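Local structure of PfhB2 (Pasteurella multocida, 6U8T) at residues T83-S88 against Q93-T98; H44-K49 against A149-I154; G125-S128 against A134-K137. The protein probably acts as a cysteine protease of the papain-like CA clan, through the YopT domain of a larger toxin. The protein carries 1 engineered substitution. All blocks are in the same frame, centred on the assembly; numbering follows the deposited sequence.

Contact 1. Residues T83-S88 against Q93-T98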
ATOM      1  N   THR C  83     -14.803  10.048  11.781  1.00 24.04           N
ATOM      2  CA  THR C  83     -14.549   9.705  13.200  1.00 26.18           C
ATOM      3  C   THR C  83     -15.240   8.384  13.570  1.00 29.12           C
ATOM      4  O   THR C  83     -14.556   7.515  14.123  1.00 32.63           O
ATOM      5  CB  THR C  83     -15.042  10.855  14.076  1.00 26.33           C
ATOM      6  OG1 THR C  83     -13.861  11.639  14.022  1.00 27.72           O
ATOM      7  CG2 THR C  83     -15.487  10.488  15.469  1.00 29.80           C
ATOM      8  N   GLU C  84     -16.540   8.281  13.330  1.00 27.07           N
ATOM      9  CA  GLU C  84     -17.329   7.050  13.577  1.00 30.43           C
ATOM     10  C   GLU C  84     -16.693   5.870  12.806  1.00 27.26           C
ATOM     11  O   GLU C  84     -16.412   4.813  13.423  1.00 25.90           O
ATOM     12  CB  GLU C  84     -18.794   7.318  13.243  1.00 33.46           C
ATOM     13  CG  GLU C  84     -19.468   8.154  14.316  1.00 42.05           C
ATOM     14  CD  GLU C  84     -20.715   8.911  13.905  1.00 55.51           C
ATOM     15  OE1 GLU C  84     -21.168   8.708  12.744  1.00 64.93           O
ATOM     16  OE2 GLU C  84     -21.211   9.730  14.736  1.00 68.39           O
ATOM     17  N   PHE C  85     -16.373   6.088  11.542  1.00 24.46           N
ATOM     18  CA  PHE C  85     -15.744   5.077  10.660  1.00 24.59           C
ATOM     19  C   PHE C  85     -14.431   4.574  11.262  1.00 25.45           C
ATOM     20  O   PHE C  85     -14.163   3.383  11.317  1.00 24.58           O
ATOM     21  CB  PHE C  85     -15.570   5.665   9.269  1.00 22.58           C
ATOM     22  CG  PHE C  85     -14.949   4.713   8.286  1.00 22.01           C
ATOM     23  CD1 PHE C  85     -15.755   3.913   7.489  1.00 22.65           C
ATOM     24  CD2 PHE C  85     -13.580   4.670   8.099  1.00 21.42           C
ATOM     25  CE1 PHE C  85     -15.208   3.078   6.528  1.00 21.80           C
ATOM     26  CE2 PHE C  85     -13.033   3.819   7.153  1.00 21.96           C
ATOM     27  CZ  PHE C  85     -13.852   3.030   6.368  1.00 22.09           C
HETATM   28  N   MSE C  86     -13.638   5.515  11.751  1.00 29.49           N
HETATM   29  CA  MSE C  86     -12.312   5.280  12.310  1.00 31.34           C
HETATM   30  C   MSE C  86     -12.410   4.502  13.621  1.00 28.73           C
HETATM   31  O   MSE C  86     -11.494   3.767  13.933  1.00 29.70           O
HETATM   32  CB  MSE C  86     -11.639   6.626  12.615  1.00 42.04           C
HETATM   33  CG  MSE C  86     -10.226   6.783  12.151  1.00 54.26           C
HETATM   34 SE   MSE C  86     -10.229   7.225  10.257  1.00 79.31          SE
HETATM   35  CE  MSE C  86     -10.012   5.532   9.250  1.00 46.25           C
ATOM     36  N   GLN C  87     -13.473   4.713  14.403  1.00 26.57           N
ATOM     37  CA  GLN C  87     -13.654   4.095  15.705  1.00 27.58           C
ATOM     38  C   GLN C  87     -14.246   2.680  15.591  1.00 29.29           C
ATOM     39  O   GLN C  87     -14.356   1.994  16.623  1.00 32.06           O
ATOM     40  CB  GLN C  87     -14.652   4.891  16.559  1.00 27.26           C
ATOM     41  CG  GLN C  87     -14.177   6.271  17.013  1.00 26.99           C
ATOM     42  CD  GLN C  87     -15.321   7.047  17.621  1.00 27.76           C
ATOM     43  OE1 GLN C  87     -16.501   6.720  17.435  1.00 28.36           O
ATOM     44  NE2 GLN C  87     -14.995   8.078  18.370  1.00 26.94           N
ATOM     45  N   SER C  88     -14.625   2.239  14.397  1.00 29.76           N
ATOM     46  CA  SER C  88     -15.337   0.976  14.157  1.00 31.35           C
ATOM     47  C   SER C  88     -14.401  -0.216  14.352  1.00 32.91           C
ATOM     48  O   SER C  88     -14.866  -1.179  14.966  1.00 35.89           O
ATOM     49  CB  SER C  88     -15.992   0.950  12.796  1.00 31.28           C
ATOM     50  OG  SER C  88     -17.034  -0.001  12.788  1.00 33.36           O
ATOM     51  N   GLN C  93     -17.370  -3.960   9.804  1.00 34.20           N
ATOM     52  CA  GLN C  93     -18.173  -3.024  10.646  1.00 31.54           C
ATOM     53  C   GLN C  93     -18.057  -1.601  10.111  1.00 26.72           C
ATOM     54  O   GLN C  93     -19.024  -0.919  10.166  1.00 26.65           O
ATOM     55  CB  GLN C  93     -17.759  -3.123  12.108  1.00 32.88           C
ATOM     56  CG  GLN C  93     -18.130  -4.475  12.686  1.00 37.30           C
ATOM     57  CD  GLN C  93     -17.696  -4.604  14.114  1.00 40.90           C
ATOM     58  OE1 GLN C  93     -18.521  -4.710  15.014  1.00 49.04           O
ATOM     59  NE2 GLN C  93     -16.392  -4.570  14.311  1.00 39.88           N
ATOM     60  N   GLN C  94     -16.908  -1.191   9.617  1.00 25.46           N
ATOM     61  CA  GLN C  94     -16.680   0.143   9.024  1.00 25.57           C
ATOM     62  C   GLN C  94     -17.654   0.328   7.854  1.00 26.38           C
ATOM     63  O   GLN C  94     -18.415   1.312   7.851  1.00 24.45           O
ATOM     64  CB  GLN C  94     -15.248   0.286   8.523  1.00 25.57           C
ATOM     65  CG  GLN C  94     -14.226   0.389   9.633  1.00 27.37           C
ATOM     66  CD  GLN C  94     -12.845   0.678   9.103  1.00 27.68           C
ATOM     67  OE1 GLN C  94     -12.387   0.078   8.141  1.00 32.80           O
ATOM     68  NE2 GLN C  94     -12.172   1.626   9.717  1.00 27.16           N
ATOM     69  N   PHE C  95     -17.661  -0.606   6.910  1.00 28.60           N
ATOM     70  CA  PHE C  95     -18.543  -0.524   5.711  1.00 29.94           C
ATOM     71  C   PHE C  95     -20.022  -0.630   6.141  1.00 30.48           C
ATOM     72  O   PHE C  95     -20.869   0.072   5.545  1.00 32.06           O
ATOM     73  CB  PHE C  95     -18.071  -1.522   4.647  1.00 29.30           C
ATOM     74  CG  PHE C  95     -16.730  -1.180   4.049  1.00 29.47           C
ATOM     75  CD1 PHE C  95     -16.463   0.091   3.539  1.00 27.48           C
ATOM     76  CD2 PHE C  95     -15.731  -2.139   3.998  1.00 31.89           C
ATOM     77  CE1 PHE C  95     -15.233   0.386   2.972  1.00 30.39           C
ATOM     78  CE2 PHE C  95     -14.503  -1.839   3.413  1.00 35.32           C
ATOM     79  CZ  PHE C  95     -14.255  -0.582   2.895  1.00 30.84           C
ATOM     80  N   LYS C  96     -20.328  -1.407   7.180  1.00 29.40           N
ATOM     81  CA  LYS C  96     -21.713  -1.485   7.727  1.00 31.78           C
ATOM     82  C   LYS C  96     -22.128  -0.110   8.285  1.00 30.10           C
ATOM     83  O   LYS C  96     -23.320   0.284   8.155  1.00 30.29           O
ATOM     84  CB  LYS C  96     -21.822  -2.561   8.809  1.00 33.48           C
ATOM     85  CG  LYS C  96     -23.187  -2.722   9.461  1.00 37.20           C
ATOM     86  CD  LYS C  96     -24.149  -3.585   8.694  1.00 45.23           C
ATOM     87  CE  LYS C  96     -24.682  -3.041   7.380  1.00 49.59           C
ATOM     88  NZ  LYS C  96     -25.698  -1.978   7.581  1.00 56.74           N
ATOM     89  N   LEU C  97     -21.193   0.606   8.906  1.00 26.87           N
ATOM     90  CA  LEU C  97     -21.486   1.912   9.538  1.00 26.06           C
ATOM     91  C   LEU C  97     -21.826   2.922   8.429  1.00 23.17           C
ATOM     92  O   LEU C  97     -22.820   3.659   8.597  1.00 23.50           O
ATOM     93  CB  LEU C  97     -20.282   2.309  10.386  1.00 26.02           C
ATOM     94  CG  LEU C  97     -20.202   3.748  10.854  1.00 27.71           C
ATOM     95  CD1 LEU C  97     -19.567   3.728  12.213  1.00 32.77           C
ATOM     96  CD2 LEU C  97     -19.389   4.582   9.889  1.00 26.29           C
ATOM     97  N   THR C  98     -21.036   2.960   7.356  1.00 20.60           N
ATOM     98  CA  THR C  98     -21.241   3.878   6.216  1.00 20.54           C
ATOM     99  C   THR C  98     -22.605   3.575   5.575  1.00 21.23           C
ATOM    100  O   THR C  98     -23.326   4.504   5.257  1.00 19.14           O
ATOM    101  CB  THR C  98     -20.094   3.770   5.203  1.00 19.58           C
ATOM    102  OG1 THR C  98     -18.846   4.014   5.845  1.00 20.53           O
ATOM    103  CG2 THR C  98     -20.247   4.768   4.086  1.00 19.21           C
TER
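The amide of Q94 lies over one face of the F85 ring, the two planes 19° apart, with Q94 CD 3.6 Å above the ring plane and displaced toward the rim. Lower down the same side chain, Q94 CB makes a CH-pi contact over the face, 3.9 Å from the F85 ring centroid. F85 CG stands anti to the backbone N (chi1 -179°), which carries the ring into the space between the helices. From its place over the ring, Q94 NE2 donates to F85 O at 3.1 Å, arriving well above the carbonyl plane. F85 O also receives a weak bond from S88 N, so this oxygen has two donors, one of them weak. S88 completes the contact by van der Waals touch: S88 CB rests on Q94 CG at 3.7 Å, while S88 OG comes to 3.3 Å from Q93 CB without bonding to the nearby backbone. Beyond the ring, L97 CD1 sits 3.5 Å from E84 O. Helices 72-87 and 91-104 thus form an antiparallel helical hairpin, local axes 8.9 Å apart at 154°. T98 OG1 meets the ring at its edge and is itself hydrogen-bonded to E39 of helix 20-51; the rings of F85 and H35, on that same helix, meet edge-to-face, and F95 reaches across to K151 and S153 of strand 147-155.

Contact 2. Residues H44-K49 against A149-I154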
ATOM      1  N   HIS C  44     -21.073  11.088   1.441  1.00 13.90           N
ATOM      2  CA  HIS C  44     -21.793  12.409   1.396  1.00 14.20           C
ATOM      3  C   HIS C  44     -22.125  12.759  -0.047  1.00 13.55           C
ATOM      4  O   HIS C  44     -23.252  13.180  -0.280  1.00 14.69           O
ATOM      5  CB  HIS C  44     -20.989  13.502   2.081  1.00 14.23           C
ATOM      6  CG  HIS C  44     -21.097  13.483   3.563  1.00 15.29           C
ATOM      7  ND1 HIS C  44     -20.432  12.545   4.363  1.00 15.23           N
ATOM      8  CD2 HIS C  44     -21.737  14.338   4.396  1.00 15.91           C
ATOM      9  CE1 HIS C  44     -20.689  12.821   5.630  1.00 15.79           C
ATOM     10  NE2 HIS C  44     -21.512  13.912   5.663  1.00 16.41           N
ATOM     11  N   TRP C  45     -21.182  12.601  -0.961  1.00 12.42           N
ATOM     12  CA  TRP C  45     -21.372  12.847  -2.400  1.00 12.58           C
ATOM     13  C   TRP C  45     -22.552  11.993  -2.926  1.00 12.84           C
ATOM     14  O   TRP C  45     -23.387  12.499  -3.636  1.00 12.07           O
ATOM     15  CB  TRP C  45     -20.078  12.534  -3.145  1.00 12.08           C
ATOM     16  CG  TRP C  45     -20.103  12.921  -4.592  1.00 12.53           C
ATOM     17  CD1 TRP C  45     -19.776  14.135  -5.127  1.00 13.03           C
ATOM     18  CD2 TRP C  45     -20.445  12.071  -5.704  1.00 12.69           C
ATOM     19  NE1 TRP C  45     -19.872  14.085  -6.495  1.00 13.41           N
ATOM     20  CE2 TRP C  45     -20.281  12.845  -6.877  1.00 12.96           C
ATOM     21  CE3 TRP C  45     -20.849  10.722  -5.822  1.00 12.57           C
ATOM     22  CZ2 TRP C  45     -20.495  12.327  -8.151  1.00 13.28           C
ATOM     23  CZ3 TRP C  45     -21.046  10.207  -7.089  1.00 12.60           C
ATOM     24  CH2 TRP C  45     -20.889  11.002  -8.233  1.00 13.03           C
ATOM     25  N   ILE C  46     -22.601  10.712  -2.545  1.00 13.15           N
ATOM     26  CA  ILE C  46     -23.681   9.809  -3.023  1.00 13.90           C
ATOM     27  C   ILE C  46     -25.028  10.339  -2.496  1.00 14.88           C
ATOM     28  O   ILE C  46     -25.940  10.518  -3.309  1.00 14.80           O
ATOM     29  CB  ILE C  46     -23.407   8.344  -2.645  1.00 13.32           C
ATOM     30  CG1 ILE C  46     -22.233   7.804  -3.445  1.00 13.04           C
ATOM     31  CG2 ILE C  46     -24.632   7.498  -2.860  1.00 13.85           C
ATOM     32  CD1 ILE C  46     -21.811   6.409  -3.029  1.00 13.52           C
ATOM     33  N   ALA C  47     -25.129  10.618  -1.195  1.00 15.77           N
ATOM     34  CA  ALA C  47     -26.351  11.172  -0.555  1.00 17.32           C
ATOM     35  C   ALA C  47     -26.762  12.471  -1.230  1.00 18.01           C
ATOM     36  O   ALA C  47     -27.946  12.694  -1.391  1.00 20.81           O
ATOM     37  CB  ALA C  47     -26.170  11.383   0.924  1.00 17.46           C
ATOM     38  N   ASN C  48     -25.808  13.308  -1.602  1.00 18.52           N
ATOM     39  CA  ASN C  48     -26.085  14.622  -2.232  1.00 19.45           C
ATOM     40  C   ASN C  48     -26.667  14.384  -3.629  1.00 20.42           C
ATOM     41  O   ASN C  48     -27.664  15.032  -3.964  1.00 25.15           O
ATOM     42  CB  ASN C  48     -24.838  15.498  -2.233  1.00 19.65           C
ATOM     43  CG  ASN C  48     -25.096  16.860  -2.838  1.00 22.21           C
ATOM     44  OD1 ASN C  48     -25.367  17.790  -2.086  1.00 24.86           O
ATOM     45  ND2 ASN C  48     -25.003  16.991  -4.160  1.00 20.99           N
ATOM     46  N   LYS C  49     -26.110  13.471  -4.415  1.00 20.32           N
ATOM     47  CA  LYS C  49     -26.542  13.223  -5.813  1.00 21.58           C
ATOM     48  C   LYS C  49     -27.915  12.550  -5.862  1.00 24.23           C
ATOM     49  O   LYS C  49     -28.678  12.845  -6.770  1.00 29.02           O
ATOM     50  CB  LYS C  49     -25.508  12.378  -6.534  1.00 19.88           C
ATOM     51  CG  LYS C  49     -24.225  13.116  -6.843  1.00 19.38           C
ATOM     52  CD  LYS C  49     -24.399  14.330  -7.701  1.00 21.09           C
ATOM     53  CE  LYS C  49     -23.082  14.781  -8.275  1.00 22.36           C
ATOM     54  NZ  LYS C  49     -23.312  15.610  -9.473  1.00 25.66           N
ATOM     55  N   ALA C 149     -25.968   4.755  -8.524  1.00 16.16           N
ATOM     56  CA  ALA C 149     -24.839   5.341  -7.789  1.00 15.80           C
ATOM     57  C   ALA C 149     -23.980   4.200  -7.226  1.00 15.66           C
ATOM     58  O   ALA C 149     -24.545   3.159  -6.866  1.00 15.98           O
ATOM     59  CB  ALA C 149     -25.399   6.223  -6.690  1.00 16.21           C
ATOM     60  N   LYS C 150     -22.656   4.389  -7.144  1.00 15.58           N
ATOM     61  CA  LYS C 150     -21.685   3.361  -6.683  1.00 15.81           C
ATOM     62  C   LYS C 150     -20.724   3.976  -5.668  1.00 15.22           C
ATOM     63  O   LYS C 150     -20.254   5.119  -5.905  1.00 14.52           O
ATOM     64  CB  LYS C 150     -20.901   2.768  -7.857  1.00 16.37           C
ATOM     65  CG  LYS C 150     -21.734   1.967  -8.851  1.00 17.69           C
ATOM     66  CD  LYS C 150     -22.330   2.772  -9.989  1.00 18.29           C
ATOM     67  CE  LYS C 150     -23.263   1.967 -10.886  1.00 19.27           C
ATOM     68  NZ  LYS C 150     -22.855   0.537 -11.027  1.00 19.95           N
ATOM     69  N   LYS C 151     -20.479   3.273  -4.563  1.00 14.69           N
ATOM     70  CA  LYS C 151     -19.309   3.484  -3.702  1.00 14.83           C
ATOM     71  C   LYS C 151     -18.294   2.377  -4.012  1.00 14.71           C
ATOM     72  O   LYS C 151     -18.617   1.188  -3.846  1.00 14.79           O
ATOM     73  CB  LYS C 151     -19.719   3.494  -2.234  1.00 16.54           C
ATOM     74  CG  LYS C 151     -18.646   3.944  -1.246  1.00 16.42           C
ATOM     75  CD  LYS C 151     -19.237   4.374   0.067  1.00 18.01           C
ATOM     76  CE  LYS C 151     -19.947   3.254   0.769  1.00 20.07           C
ATOM     77  NZ  LYS C 151     -19.017   2.169   1.125  1.00 22.58           N
ATOM     78  N   ILE C 152     -17.123   2.780  -4.483  1.00 14.61           N
ATOM     79  CA  ILE C 152     -16.083   1.915  -5.079  1.00 15.80           C
ATOM     80  C   ILE C 152     -14.865   1.867  -4.137  1.00 16.79           C
ATOM     81  O   ILE C 152     -14.225   2.924  -3.940  1.00 16.03           O
ATOM     82  CB  ILE C 152     -15.733   2.429  -6.482  1.00 16.03           C
ATOM     83  CG1 ILE C 152     -16.972   2.587  -7.369  1.00 15.95           C
ATOM     84  CG2 ILE C 152     -14.724   1.507  -7.147  1.00 16.04           C
ATOM     85  CD1 ILE C 152     -16.856   3.682  -8.408  1.00 15.51           C
ATOM     86  N   SER C 153     -14.605   0.704  -3.528  1.00 18.10           N
ATOM     87  CA  SER C 153     -13.425   0.428  -2.665  1.00 19.54           C
ATOM     88  C   SER C 153     -12.302  -0.135  -3.520  1.00 18.91           C
ATOM     89  O   SER C 153     -12.584  -1.128  -4.211  1.00 18.53           O
ATOM     90  CB  SER C 153     -13.735  -0.533  -1.570  1.00 22.18           C
ATOM     91  OG  SER C 153     -14.788  -0.060  -0.749  1.00 30.61           O
ATOM     92  N   ILE C 154     -11.128   0.503  -3.528  1.00 18.78           N
ATOM     93  CA  ILE C 154      -9.947  -0.015  -4.252  1.00 22.52           C
ATOM     94  C   ILE C 154      -8.796  -0.164  -3.272  1.00 21.25           C
ATOM     95  O   ILE C 154      -8.615   0.707  -2.392  1.00 22.90           O
ATOM     96  CB  ILE C 154      -9.563   0.831  -5.470  1.00 26.65           C
ATOM     97  CG1 ILE C 154      -8.948   2.163  -5.087  1.00 29.77           C
ATOM     98  CG2 ILE C 154     -10.752   1.014  -6.406  1.00 28.13           C
ATOM     99  CD1 ILE C 154      -8.636   3.007  -6.294  1.00 38.23           C
TER
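I46 carries the whole contact, pressing its side chain onto A149 CB, the K150 carbonyl oxygen and K151 CB. The tight part is at its tip: I46 CD1 lies 3.5 Å from K150 O and 3.7 Å from K151 CB, crossing the K151 side chain at about a right angle. The shorter branch, I46 CG2, meets A149 CB at a more relaxed 4.1 Å. With CG1 anti to the carbonyl carbon (chi1 -70°) and CD1 extended beyond it, the isoleucine reaches the strand from a helix axis 9.1 Å away. No hydrogen bond joins the two segments, and the contact is van der Waals packing, apolar save for the K150 carbonyl against the methyl. A helix lying antiparallel along a strand, here at 177°, is consistent with the helix-on-sheet core of CA-clan peptidases, in which a long helix packs against a beta sheet. Residues 149-154 pair antiparallel with a strand of the second subunit, so the sheet runs on across the interface. The loose part lies to both sides of I46. Past K151 the strand draws away from residues 44-49. At the other end K49 folds back, K49 CG standing 3.9 Å above the centre of the W45 ring, while its ammonium turns from the strand toward long, weak ion pairs with D56 and with E181 of the second subunit. K151 bends at its last two torsions to place NZ in a salt bridge with E39.

Contact 3. Residues G125-S128 against A134-K137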
ATOM      1  N   GLY C 125     -14.184  -8.177  -7.310  1.00 26.41           N
ATOM      2  CA  GLY C 125     -13.269  -8.654  -8.357  1.00 25.66           C
ATOM      3  C   GLY C 125     -11.854  -8.176  -8.031  1.00 24.58           C
ATOM      4  O   GLY C 125     -11.604  -7.784  -6.862  1.00 22.27           O
ATOM      5  N   THR C 126     -11.001  -8.093  -9.041  1.00 24.34           N
ATOM      6  CA  THR C 126      -9.589  -7.710  -8.893  1.00 23.71           C
ATOM      7  C   THR C 126      -9.260  -6.697  -9.964  1.00 22.86           C
ATOM      8  O   THR C 126      -9.895  -6.690 -11.020  1.00 23.27           O
ATOM      9  CB  THR C 126      -8.641  -8.917  -9.032  1.00 26.03           C
ATOM     10  OG1 THR C 126      -8.915  -9.530 -10.307  1.00 27.48           O
ATOM     11  CG2 THR C 126      -8.769  -9.921  -7.902  1.00 25.84           C
ATOM     12  N   VAL C 127      -8.249  -5.901  -9.682  1.00 23.87           N
ATOM     13  CA  VAL C 127      -7.583  -4.968 -10.632  1.00 24.49           C
ATOM     14  C   VAL C 127      -6.098  -5.342 -10.660  1.00 25.82           C
ATOM     15  O   VAL C 127      -5.636  -6.062  -9.747  1.00 25.59           O
ATOM     16  CB  VAL C 127      -7.756  -3.509 -10.169  1.00 23.48           C
ATOM     17  CG1 VAL C 127      -9.196  -3.053 -10.265  1.00 23.43           C
ATOM     18  CG2 VAL C 127      -7.214  -3.291  -8.775  1.00 22.76           C
ATOM     19  N   SER C 128      -5.354  -4.764 -11.599  1.00 25.95           N
ATOM     20  CA  SER C 128      -3.877  -4.824 -11.637  1.00 27.71           C
ATOM     21  C   SER C 128      -3.378  -3.583 -12.369  1.00 28.07           C
ATOM     22  O   SER C 128      -4.197  -2.872 -12.919  1.00 26.89           O
ATOM     23  CB  SER C 128      -3.415  -6.112 -12.309  1.00 29.13           C
ATOM     24  OG  SER C 128      -3.829  -6.185 -13.660  1.00 28.37           O
ATOM     25  N   ALA C 134     -12.796  -5.587 -15.348  1.00 25.71           N
ATOM     26  CA  ALA C 134     -13.895  -6.059 -14.462  1.00 24.79           C
ATOM     27  C   ALA C 134     -14.384  -4.901 -13.576  1.00 23.83           C
ATOM     28  O   ALA C 134     -15.604  -4.807 -13.362  1.00 25.41           O
ATOM     29  CB  ALA C 134     -13.464  -7.245 -13.641  1.00 24.35           C
ATOM     30  N   LEU C 135     -13.486  -4.049 -13.077  1.00 22.23           N
ATOM     31  CA  LEU C 135     -13.843  -2.863 -12.247  1.00 20.96           C
ATOM     32  C   LEU C 135     -14.717  -1.916 -13.070  1.00 20.97           C
ATOM     33  O   LEU C 135     -15.752  -1.468 -12.552  1.00 20.15           O
ATOM     34  CB  LEU C 135     -12.582  -2.125 -11.806  1.00 20.28           C
ATOM     35  CG  LEU C 135     -12.797  -0.757 -11.157  1.00 19.81           C
ATOM     36  CD1 LEU C 135     -13.586  -0.887  -9.862  1.00 19.44           C
ATOM     37  CD2 LEU C 135     -11.473  -0.055 -10.904  1.00 19.53           C
ATOM     38  N   THR C 136     -14.291  -1.618 -14.302  1.00 22.28           N
ATOM     39  CA  THR C 136     -14.969  -0.689 -15.241  1.00 22.87           C
ATOM     40  C   THR C 136     -16.397  -1.177 -15.521  1.00 23.73           C
ATOM     41  O   THR C 136     -17.321  -0.323 -15.513  1.00 21.97           O
ATOM     42  CB  THR C 136     -14.150  -0.506 -16.512  1.00 23.71           C
ATOM     43  OG1 THR C 136     -12.882   0.024 -16.119  1.00 24.73           O
ATOM     44  CG2 THR C 136     -14.824   0.444 -17.477  1.00 25.93           C
ATOM     45  N   LYS C 137     -16.583  -2.478 -15.750  1.00 25.75           N
ATOM     46  CA  LYS C 137     -17.918  -3.095 -15.993  1.00 30.21           C
ATOM     47  C   LYS C 137     -18.783  -2.940 -14.729  1.00 28.77           C
ATOM     48  O   LYS C 137     -19.953  -2.590 -14.854  1.00 28.49           O
ATOM     49  CB  LYS C 137     -17.756  -4.569 -16.394  1.00 36.37           C
ATOM     50  CG  LYS C 137     -18.750  -5.172 -17.376  1.00 48.94           C
ATOM     51  CD  LYS C 137     -19.650  -6.275 -16.774  1.00 60.22           C
ATOM     52  CE  LYS C 137     -19.638  -7.581 -17.547  1.00 67.02           C
ATOM     53  NZ  LYS C 137     -19.782  -8.748 -16.640  1.00 73.35           N
TER
HETATM   54  O   HOH W   1     -10.583  -5.291 -12.877  1.00 25.39           O
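V127 and L135 meet where strand 117-127 turns through a short loop into helix 133-140, a beta-alpha connection in which the start of the helix folds back on the end of the strand it follows. The direct touch is small and apolar: V127 CG1 is wedged against two atoms of one leucine, 3.8 Å from L135 CD2 and 3.8 Å from L135 CB. The two side chains run obliquely to each other. With CG anti to the backbone nitrogen (chi1 170°), the leucine is turned so that CD2 joins CB against V127 CG1. On the strand, a chi1 of -68° directs V127 CG1 at the leucine. Nearer the surface, A134 CB faces T126 O at a loose 4.5 Å. The closest pair of CA atoms, V127 CA and L135 CA, is 6.8 Å apart, and no hydrogen bond crosses directly. One water lies between the backbones, accepting from L135 N at 3.2 Å; its other link, to T126 O, is modelled so short that the bond is doubtful. The second subunit builds on both segments: residues 125-127 pair antiparallel with one of its strands, its W199 donates through NE1 to S128 O, and its F214 packs on L135. The L135 amide belongs to the first turn of its helix, where such groups commonly lack a backbone acceptor within the helix, and here the water accepts from it. Since the direct touches involve no hydrogen bond and the water's link to the strand is uncertain, the join between these two segments rests chiefly on the V127-L135 packing.

In the fold
From the N terminus, helix 20-51 comes first, and its residues 44-49 open contact 2, the widest loop, closed only when strand 147-155 arrives about a hundred residues later. Inside that loop lie the two others in series: contact 1 closes the short turn between helices 72-87 and 91-104, then contact 3 closes the one between strand 117-127 and helix 133-140. No loops cross. Strand 147-155 ties them together: T98 and F95 of contact 1 pack on K151 and S153, whereas L135 of contact 3 packs on I152. Contacts 1 and 3 do not touch, their nearest atoms being about 12 Å apart, while contacts 2 and 3 both meet the second subunit.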